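Local coordinates for protein 1,3-alpha-isomaltosidase (Kribbella flavida DSM 17836, PDB 5X3I) that hydrolyses the alpha-1,3-glucosidic linkages of the cyclic tetrasaccharide cyclobis-(1-6)-alpha-nigerosyl to give isomaltose inside the cell, at residues M224-H228 with V280-F284; L180-L186 with L196-G200; G236-R242 with D269-G275. The protein carries 1 engineered substitution. All blocks are in the same frame, centred on the assembly; numbering follows the deposited sequence.

Interaction 1: M224-H228 with V280-F284; sequences MPFAH and VLTGF
Helix 277-288 packs against one face of the mixed sheet in the N-terminal beta region of this family 31 hydrolase, and an offset stack of Phe226 on Phe284 carries the contact with strand 223-230. The ring centroids lie 3.8 Å apart and the planes differ by only 4°, so the two rings lie nearly parallel, one slipped over the other. Phe226 CD1 sits over the middle of the Phe284 ring, 3.5 Å from Phe284 CG. Phe284 reaches this place with CG anti to its own N (chi1 -176°), which sends the ring off the helix toward the strand. Phe226 CB also lies over the Phe284 face, a CH-pi contact 3.9 Å from the centroid. Met224 comes to the same ring from another side: its SD is in the ring plane at the edge, 3.9 Å from Phe284 CE2, a Met-aromatic contact. Farther along, Leu281 CD1 approaches Phe226 CZ at 4.3 Å, and the His228 ring slides past Val280, with ND1 3.8 Å from Val280 CG1. The strand and helix segments run nearly antiparallel, at 165°, so His228 meets the start of 280-284 and Phe226 its end. Phe284 and His240 also meet edge-to-face. With alanine in place of Phe226 the stacking ring is gone, which is likely to leave that face of Phe284 without its partner and a gap between strand and helix. No hydrogen bond crosses between the segments; adhesion here comes mainly from dispersion between buried rings and aliphatic side chains, while the one polar ring, His228, gives its NE2 bond to the Ser556 carbonyl.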
loop_
_atom_site.group_PDB
_atom_site.type_symbol
_atom_site.label_atom_id
_atom_site.label_comp_id
_atom_site.label_asym_id
_atom_site.label_seq_id
_atom_site.Cartn_x
_atom_site.Cartn_y
_atom_site.Cartn_z
ATOM N N MET A 224 9.185 3.047 1.380
ATOM C CA MET A 224 10.434 3.168 0.622
ATOM C C MET A 224 11.623 3.493 1.551
ATOM O O MET A 224 11.492 4.307 2.445
ATOM C CB MET A 224 10.347 4.260 -0.445
ATOM C CG MET A 224 9.136 4.222 -1.355
ATOM S SD MET A 224 9.256 5.528 -2.590
ATOM C CE MET A 224 7.630 5.340 -3.360
ATOM N N PRO A 225 12.801 2.911 1.287
ATOM C CA PRO A 225 13.969 3.244 2.115
ATOM C C PRO A 225 14.566 4.579 1.689
ATOM O O PRO A 225 15.689 4.634 1.215
ATOM C CB PRO A 225 14.930 2.095 1.836
ATOM C CG PRO A 225 14.594 1.658 0.449
ATOM C CD PRO A 225 13.108 1.869 0.295
ATOM N N PHE A 226 13.781 5.634 1.804
ATOM C CA PHE A 226 14.186 6.950 1.333
ATOM C C PHE A 226 13.525 8.000 2.195
ATOM O O PHE A 226 12.395 7.823 2.617
ATOM C CB PHE A 226 13.814 7.160 -0.147
ATOM C CG PHE A 226 13.708 8.618 -0.544
ATOM C CD1 PHE A 226 14.814 9.302 -1.016
ATOM C CD2 PHE A 226 12.514 9.307 -0.407
ATOM C CE1 PHE A 226 14.729 10.641 -1.366
ATOM C CE2 PHE A 226 12.427 10.653 -0.753
ATOM C CZ PHE A 226 13.537 11.316 -1.227
ATOM N N ALA A 227 14.226 9.094 2.459
ATOM C CA ALA A 227 13.634 10.198 3.205
ATOM C C ALA A 227 14.355 11.515 2.968
ATOM O O ALA A 227 15.529 11.536 2.614
ATOM C CB ALA A 227 13.626 9.888 4.685
ATOM N N HIS A 228 13.645 12.607 3.218
ATOM C CA HIS A 228 14.241 13.928 3.241
ATOM C C HIS A 228 14.836 14.171 4.625
ATOM O O HIS A 228 14.224 13.825 5.634
ATOM C CB HIS A 228 13.199 15.017 2.938
ATOM C CG HIS A 228 12.669 14.991 1.538
ATOM N ND1 HIS A 228 13.167 15.797 0.538
ATOM C CD2 HIS A 228 11.678 14.263 0.975
ATOM C CE1 HIS A 228 12.513 15.560 -0.583
ATOM N NE2 HIS A 228 11.603 14.633 -0.345
ATOM N N VAL A 280 16.359 17.353 -4.134
ATOM C CA VAL A 280 16.610 16.064 -3.496
ATOM C C VAL A 280 15.701 14.999 -4.112
ATOM O O VAL A 280 16.159 13.926 -4.494
ATOM C CB VAL A 280 16.393 16.127 -1.980
ATOM C CG1 VAL A 280 16.304 14.727 -1.392
ATOM C CG2 VAL A 280 17.525 16.906 -1.312
ATOM N N LEU A 281 14.418 15.314 -4.234
ATOM C CA LEU A 281 13.474 14.374 -4.822
ATOM C C LEU A 281 13.847 14.046 -6.271
ATOM O O LEU A 281 13.762 12.896 -6.690
ATOM C CB LEU A 281 12.051 14.920 -4.732
ATOM C CG LEU A 281 10.916 13.976 -5.143
ATOM C CD1 LEU A 281 11.107 12.585 -4.536
ATOM C CD2 LEU A 281 9.588 14.576 -4.721
ATOM N N THR A 282 14.301 15.049 -7.016
ATOM C CA THR A 282 14.683 14.848 -8.407
ATOM C C THR A 282 15.793 13.810 -8.521
ATOM O O THR A 282 15.757 12.942 -9.387
ATOM C CB THR A 282 15.146 16.161 -9.065
ATOM O OG1 THR A 282 14.073 17.106 -9.064
ATOM C CG2 THR A 282 15.608 15.921 -10.490
ATOM N N GLY A 283 16.780 13.907 -7.639
ATOM C CA GLY A 283 17.858 12.937 -7.613
ATOM C C GLY A 283 17.352 11.523 -7.369
ATOM O O GLY A 283 17.745 10.597 -8.063
ATOM N N PHE A 284 16.484 11.367 -6.378
ATOM C CA PHE A 284 15.846 10.080 -6.094
ATOM C C PHE A 284 15.094 9.558 -7.330
ATOM O O PHE A 284 15.325 8.442 -7.775
ATOM C CB PHE A 284 14.899 10.218 -4.895
ATOM C CG PHE A 284 14.255 8.923 -4.446
ATOM C CD1 PHE A 284 15.003 7.772 -4.276
ATOM C CD2 PHE A 284 12.899 8.878 -4.158
ATOM C CE1 PHE A 284 14.413 6.604 -3.844
ATOM C CE2 PHE A 284 12.303 7.714 -3.731
ATOM C CZ PHE A 284 13.056 6.578 -3.572
#

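Interaction 2: L180-L186 with L196-G200; sequences LQDGDRL and LDQRG
The Arg199 guanidinium has Leu180 CD1 over one face, offset toward the rim and 3.8 Å from NE, while backbone oxygens from the 181-184 turn gather at its edge. There NH1 alone makes two bonds within the guanidinium plane: to Gln181 O at 2.9 Å, nearly along the C=O axis, and to Asp184 O at 3.0 Å, where the donor is tilted from the carbonyl plane. An extended chain, with CG anti to N (chi1 -171°), carries the group this far past Leu186, whose CD1 packs on the Arg199 backbone. The Asp197 carboxylate is gripped on opposite faces of its plane: OD1 accepts from Leu186 N on one and from Arg199 N on the other, the latter closing an Asx turn. Its other oxygen, OD2, is 3.3 Å from Arg185 CG, and a water bridges it to Arg185 NE, the direct NE to OD2 separation being 4.1 Å. Gln198 N completes the link to Leu186 O at 2.7 Å. Arg199 NH2 continues to Gly253 O, and the Arg185 guanidinium has a cation-pi partner in Trp669. The type II turn from Gln181 to Asp184, with Gly183 at its corner, is thus tied to the 196-200 loop through main-chain oxygens. Fixed from both faces, the Asp197 carboxylate probably has little freedom to turn, and the carbonyl dipoles of Gln181 and Asp184 probably help stabilise the arginine charge.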
loop_
_atom_site.group_PDB
_atom_site.type_symbol
_atom_site.label_atom_id
_atom_site.label_comp_id
_atom_site.label_asym_id
_atom_site.label_seq_id
_atom_site.Cartn_x
_atom_site.Cartn_y
_atom_site.Cartn_z
ATOM N N LEU A 180 22.451 13.931 12.259
ATOM C CA LEU A 180 21.374 14.906 12.180
ATOM C C LEU A 180 21.758 16.178 12.918
ATOM O O LEU A 180 22.564 16.146 13.848
ATOM C CB LEU A 180 20.083 14.345 12.773
ATOM C CG LEU A 180 19.600 13.000 12.237
ATOM C CD1 LEU A 180 18.272 12.622 12.858
ATOM C CD2 LEU A 180 19.514 13.031 10.724
ATOM N N GLN A 181 21.184 17.299 12.502
ATOM C CA GLN A 181 21.422 18.557 13.188
ATOM C C GLN A 181 20.146 18.986 13.888
ATOM O O GLN A 181 19.112 18.330 13.759
ATOM C CB GLN A 181 21.880 19.629 12.198
ATOM C CG GLN A 181 23.174 19.285 11.476
ATOM C CD GLN A 181 23.478 20.213 10.316
ATOM O OE1 GLN A 181 22.586 20.606 9.563
ATOM N NE2 GLN A 181 24.749 20.564 10.161
ATOM N N ASP A 182 20.208 20.095 14.614
ATOM C CA ASP A 182 19.042 20.576 15.341
ATOM C C ASP A 182 18.038 21.158 14.367
ATOM O O ASP A 182 18.410 21.833 13.413
ATOM C CB ASP A 182 19.439 21.616 16.386
ATOM C CG ASP A 182 20.265 21.026 17.509
ATOM O OD1 ASP A 182 19.670 20.538 18.490
ATOM O OD2 ASP A 182 21.510 21.046 17.410
ATOM N N GLY A 183 16.762 20.882 14.600
ATOM C CA GLY A 183 15.722 21.370 13.716
ATOM C C GLY A 183 15.539 20.521 12.474
ATOM O O GLY A 183 14.648 20.778 11.665
ATOM N N ASP A 184 16.380 19.506 12.316
ATOM C CA ASP A 184 16.241 18.585 11.198
ATOM C C ASP A 184 14.985 17.745 11.361
ATOM O O ASP A 184 14.701 17.244 12.443
ATOM C CB ASP A 184 17.465 17.679 11.071
ATOM C CG ASP A 184 18.483 18.206 10.083
ATOM O OD1 ASP A 184 18.162 19.157 9.348
ATOM O OD2 ASP A 184 19.600 17.656 10.020
ATOM N N ARG A 185 14.231 17.616 10.278
ATOM C CA ARG A 185 13.060 16.746 10.238
ATOM C C ARG A 185 13.323 15.580 9.298
ATOM O O ARG A 185 14.110 15.698 8.369
ATOM C CB ARG A 185 11.821 17.514 9.779
ATOM C CG ARG A 185 10.972 18.085 10.890
ATOM C CD ARG A 185 11.553 19.355 11.472
ATOM N NE ARG A 185 10.688 19.874 12.524
ATOM C CZ ARG A 185 10.911 20.999 13.190
ATOM N NH1 ARG A 185 11.976 21.737 12.910
ATOM N NH2 ARG A 185 10.067 21.387 14.136
ATOM N N LEU A 186 12.676 14.450 9.556
ATOM C CA LEU A 186 12.785 13.298 8.680
ATOM C C LEU A 186 11.434 13.023 8.014
ATOM O O LEU A 186 10.491 12.606 8.675
ATOM C CB LEU A 186 13.261 12.076 9.459
ATOM C CG LEU A 186 14.500 12.294 10.338
ATOM C CD1 LEU A 186 14.734 11.086 11.233
ATOM C CD2 LEU A 186 15.718 12.578 9.488
ATOM N N LEU A 196 3.987 13.105 9.602
ATOM C CA LEU A 196 4.793 13.650 8.521
ATOM C C LEU A 196 6.287 13.572 8.870
ATOM O O LEU A 196 7.101 13.066 8.096
ATOM C CB LEU A 196 4.392 15.095 8.231
ATOM C CG LEU A 196 5.133 15.771 7.078
ATOM C CD1 LEU A 196 4.652 15.243 5.735
ATOM C CD2 LEU A 196 4.966 17.271 7.148
ATOM N N ASP A 197 6.632 14.069 10.051
ATOM C CA ASP A 197 8.012 14.027 10.539
ATOM C C ASP A 197 8.234 12.764 11.370
ATOM O O ASP A 197 7.563 12.555 12.363
ATOM C CB ASP A 197 8.307 15.282 11.352
ATOM C CG ASP A 197 9.637 15.218 12.096
ATOM O OD1 ASP A 197 10.570 14.500 11.676
ATOM O OD2 ASP A 197 9.736 15.930 13.105
ATOM N N GLN A 198 9.167 11.917 10.944
ATOM C CA GLN A 198 9.391 10.629 11.603
ATOM C C GLN A 198 10.491 10.659 12.680
ATOM O O GLN A 198 10.808 9.627 13.273
ATOM C CB GLN A 198 9.738 9.560 10.564
ATOM C CG GLN A 198 8.570 9.138 9.671
ATOM C CD GLN A 198 7.505 8.392 10.437
ATOM O OE1 GLN A 198 7.801 7.470 11.202
ATOM N NE2 GLN A 198 6.256 8.796 10.251
ATOM N N ARG A 199 11.076 11.827 12.920
ATOM C CA ARG A 199 12.169 11.915 13.885
ATOM C C ARG A 199 11.696 11.561 15.293
ATOM O O ARG A 199 10.677 12.049 15.760
ATOM C CB ARG A 199 12.800 13.307 13.874
ATOM C CG ARG A 199 14.074 13.381 14.713
ATOM C CD ARG A 199 14.867 14.654 14.471
ATOM N NE ARG A 199 16.089 14.678 15.271
ATOM C CZ ARG A 199 17.021 15.620 15.191
ATOM N NH1 ARG A 199 16.877 16.629 14.348
ATOM N NH2 ARG A 199 18.101 15.548 15.956
ATOM N N GLY A 200 12.444 10.688 15.957
ATOM C CA GLY A 200 12.115 10.275 17.310
ATOM C C GLY A 200 11.366 8.961 17.341
ATOM O O GLY A 200 11.031 8.448 18.405
HETATM O O HOH W 1 8.250 18.323 13.335
#

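Interaction 3: G236-R242 with D269-G275; sequences GWGFHVR and DLAIYEG
Phe239, Leu270 and Ile272 interlock on one face of this antiparallel pair. Phe239 CB touches Ile272 CD1 at 4.0 Å, and Leu270 CD1 meets Val241 CG2 aslant at 3.9 Å; Trp237 CZ3 also reaches Ile272 CD1. A chi1 of 67° places Phe239 CG between its N and carbonyl carbon, swinging the ring end away from strand 267-274. On the other face, His240 and Tyr273 lie side by side and point the same way, with Tyr273 OH near the plane of the imidazole at its edge and 3.5 Å from His240 CB. Arg242 extends over Ala271, its NH2 3.5 Å from Ala271 CB. Between the two faces run the ladder bonds: Gly238 and Tyr273 pair both ways, as do His240 and Ala271, and Arg242 N meets Asp269 O. A water joins Gly236 N to Gly275 O at one end, another Arg242 O to Asp269 N at the other. Strand 223-230 flanks 237-241 on the far side; helix 277-288 covers the Tyr273 and His240 face, where Glu287 forms a salt bridge with Arg242 NE and a hydrogen bond with Tyr273 OH, while strand 170-179 packs behind Phe239 and Leu270.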
loop_
_atom_site.group_PDB
_atom_site.type_symbol
_atom_site.label_atom_id
_atom_site.label_comp_id
_atom_site.label_asym_id
_atom_site.label_seq_id
_atom_site.Cartn_x
_atom_site.Cartn_y
_atom_site.Cartn_z
ATOM N N GLY A 236 19.460 21.437 2.910
ATOM C CA GLY A 236 18.893 20.136 3.206
ATOM C C GLY A 236 19.474 19.042 2.334
ATOM O O GLY A 236 20.290 19.301 1.453
ATOM N N TRP A 237 19.051 17.811 2.592
ATOM C CA TRP A 237 19.538 16.667 1.839
ATOM C C TRP A 237 18.577 15.493 1.980
ATOM O O TRP A 237 17.534 15.602 2.623
ATOM C CB TRP A 237 20.956 16.272 2.294
ATOM C CG TRP A 237 21.093 15.988 3.768
ATOM C CD1 TRP A 237 21.081 16.897 4.783
ATOM C CD2 TRP A 237 21.290 14.707 4.382
ATOM N NE1 TRP A 237 21.232 16.264 5.989
ATOM C CE2 TRP A 237 21.368 14.919 5.772
ATOM C CE3 TRP A 237 21.394 13.402 3.893
ATOM C CZ2 TRP A 237 21.544 13.877 6.679
ATOM C CZ3 TRP A 237 21.570 12.367 4.796
ATOM C CH2 TRP A 237 21.643 12.610 6.171
ATOM N N GLY A 238 18.928 14.376 1.360
ATOM C CA GLY A 238 18.141 13.168 1.479
ATOM C C GLY A 238 18.962 11.943 1.149
ATOM O O GLY A 238 20.029 12.046 0.558
ATOM N N PHE A 239 18.451 10.778 1.517
ATOM C CA PHE A 239 19.164 9.528 1.298
ATOM C C PHE A 239 18.241 8.441 0.765
ATOM O O PHE A 239 17.057 8.425 1.052
ATOM C CB PHE A 239 19.812 9.043 2.600
ATOM C CG PHE A 239 18.815 8.625 3.648
ATOM C CD1 PHE A 239 18.411 7.305 3.755
ATOM C CD2 PHE A 239 18.271 9.556 4.510
ATOM C CE1 PHE A 239 17.490 6.926 4.706
ATOM C CE2 PHE A 239 17.348 9.182 5.461
ATOM C CZ PHE A 239 16.958 7.862 5.558
ATOM N N HIS A 240 18.815 7.525 0.005
ATOM C CA HIS A 240 18.130 6.324 -0.426
ATOM C C HIS A 240 19.037 5.131 -0.180
ATOM O O HIS A 240 20.118 5.047 -0.746
ATOM C CB HIS A 240 17.755 6.419 -1.906
ATOM C CG HIS A 240 17.293 5.133 -2.504
ATOM N ND1 HIS A 240 17.559 4.784 -3.811
ATOM C CD2 HIS A 240 16.563 4.117 -1.990
ATOM C CE1 HIS A 240 17.028 3.607 -4.069
ATOM N NE2 HIS A 240 16.412 3.182 -2.981
ATOM N N VAL A 241 18.598 4.207 0.660
ATOM C CA VAL A 241 19.344 2.972 0.834
ATOM C C VAL A 241 19.023 2.090 -0.354
ATOM O O VAL A 241 17.851 1.745 -0.550
ATOM C CB VAL A 241 18.969 2.250 2.125
ATOM C CG1 VAL A 241 19.876 1.058 2.343
ATOM C CG2 VAL A 241 19.018 3.213 3.307
ATOM N N ARG A 242 20.008 1.677 -1.148
ATOM C CA ARG A 242 19.552 0.994 -2.330
ATOM C C ARG A 242 19.482 -0.488 -2.039
ATOM O O ARG A 242 20.411 -1.237 -2.290
ATOM C CB ARG A 242 20.522 1.249 -3.493
ATOM C CG ARG A 242 20.757 2.713 -3.822
ATOM C CD ARG A 242 21.927 2.905 -4.773
ATOM N NE ARG A 242 21.940 4.258 -5.323
ATOM C CZ ARG A 242 22.971 4.808 -5.953
ATOM N NH1 ARG A 242 24.097 4.121 -6.106
ATOM N NH2 ARG A 242 22.882 6.046 -6.426
ATOM N N ASP A 269 24.900 0.014 -0.297
ATOM C CA ASP A 269 25.059 1.150 -1.192
ATOM C C ASP A 269 24.068 2.236 -0.816
ATOM O O ASP A 269 22.856 2.031 -0.865
ATOM C CB ASP A 269 24.868 0.737 -2.651
ATOM C CG ASP A 269 26.012 -0.105 -3.177
ATOM O OD1 ASP A 269 25.812 -1.324 -3.370
ATOM O OD2 ASP A 269 27.111 0.449 -3.403
ATOM N N LEU A 270 24.592 3.392 -0.443
ATOM C CA LEU A 270 23.772 4.478 0.055
ATOM C C LEU A 270 23.904 5.698 -0.842
ATOM O O LEU A 270 25.009 6.189 -1.066
ATOM C CB LEU A 270 24.166 4.820 1.490
ATOM C CG LEU A 270 23.446 5.985 2.166
ATOM C CD1 LEU A 270 22.025 5.603 2.518
ATOM C CD2 LEU A 270 24.207 6.473 3.395
ATOM N N ALA A 271 22.781 6.173 -1.376
ATOM C CA ALA A 271 22.792 7.368 -2.210
ATOM C C ALA A 271 22.474 8.584 -1.362
ATOM O O ALA A 271 21.576 8.552 -0.528
ATOM C CB ALA A 271 21.798 7.240 -3.374
ATOM N N ILE A 272 23.239 9.647 -1.559
ATOM C CA ILE A 272 22.998 10.911 -0.885
ATOM C C ILE A 272 22.603 11.963 -1.912
ATOM O O ILE A 272 23.265 12.106 -2.928
ATOM C CB ILE A 272 24.239 11.392 -0.117
ATOM C CG1 ILE A 272 24.647 10.357 0.931
ATOM C CG2 ILE A 272 23.969 12.731 0.551
ATOM C CD1 ILE A 272 23.609 10.139 1.992
ATOM N N TYR A 273 21.521 12.690 -1.655
ATOM C CA TYR A 273 21.093 13.741 -2.576
ATOM C C TYR A 273 21.148 15.079 -1.870
ATOM O O TYR A 273 20.716 15.192 -0.731
ATOM C CB TYR A 273 19.675 13.483 -3.105
ATOM C CG TYR A 273 19.420 12.061 -3.544
ATOM C CD1 TYR A 273 19.982 11.563 -4.702
ATOM C CD2 TYR A 273 18.610 11.225 -2.802
ATOM C CE1 TYR A 273 19.742 10.266 -5.109
ATOM C CE2 TYR A 273 18.367 9.930 -3.201
ATOM C CZ TYR A 273 18.937 9.457 -4.352
ATOM O OH TYR A 273 18.706 8.166 -4.744
ATOM N N GLU A 274 21.661 16.098 -2.550
ATOM C CA GLU A 274 21.804 17.411 -1.927
ATOM C C GLU A 274 21.019 18.485 -2.669
ATOM O O GLU A 274 20.956 18.473 -3.890
ATOM C CB GLU A 274 23.281 17.795 -1.856
ATOM C CG GLU A 274 24.173 16.656 -1.390
ATOM C CD GLU A 274 25.176 17.084 -0.350
ATOM O OE1 GLU A 274 25.414 16.313 0.603
ATOM O OE2 GLU A 274 25.733 18.193 -0.487
ATOM N N GLY A 275 20.397 19.393 -1.925
ATOM C CA GLY A 275 19.717 20.529 -2.524
ATOM C C GLY A 275 18.503 20.927 -1.719
ATOM O O GLY A 275 18.347 20.488 -0.580
HETATM O O HOH W 2 18.071 23.290 0.809
HETATM O O HOH W 3 22.879 -1.749 -1.014
#

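In the fold
Interactions 1 and 3 are immediate neighbours, their centres about 6 Å apart, and they share the mixed sheet through its neighbouring strands 223-230, 237-241 and 267-274; Pro225 O to Val241 N and Ala227 O to Phe239 N are probable hydrogen bonds between them. Interaction 2 sits about 15 Å from each by centres, at strand 185-188 on the outer margin of the same sheet. Interaction 1 is buried and mainly apolar, joining helix to sheet. Interaction 3 is partly buried, a backbone ladder inside the sheet with side chains on both faces. Interaction 2, also partly buried, depends largely on charged side chains gripping main-chain atoms, with a water bridging an arginine and an aspartate.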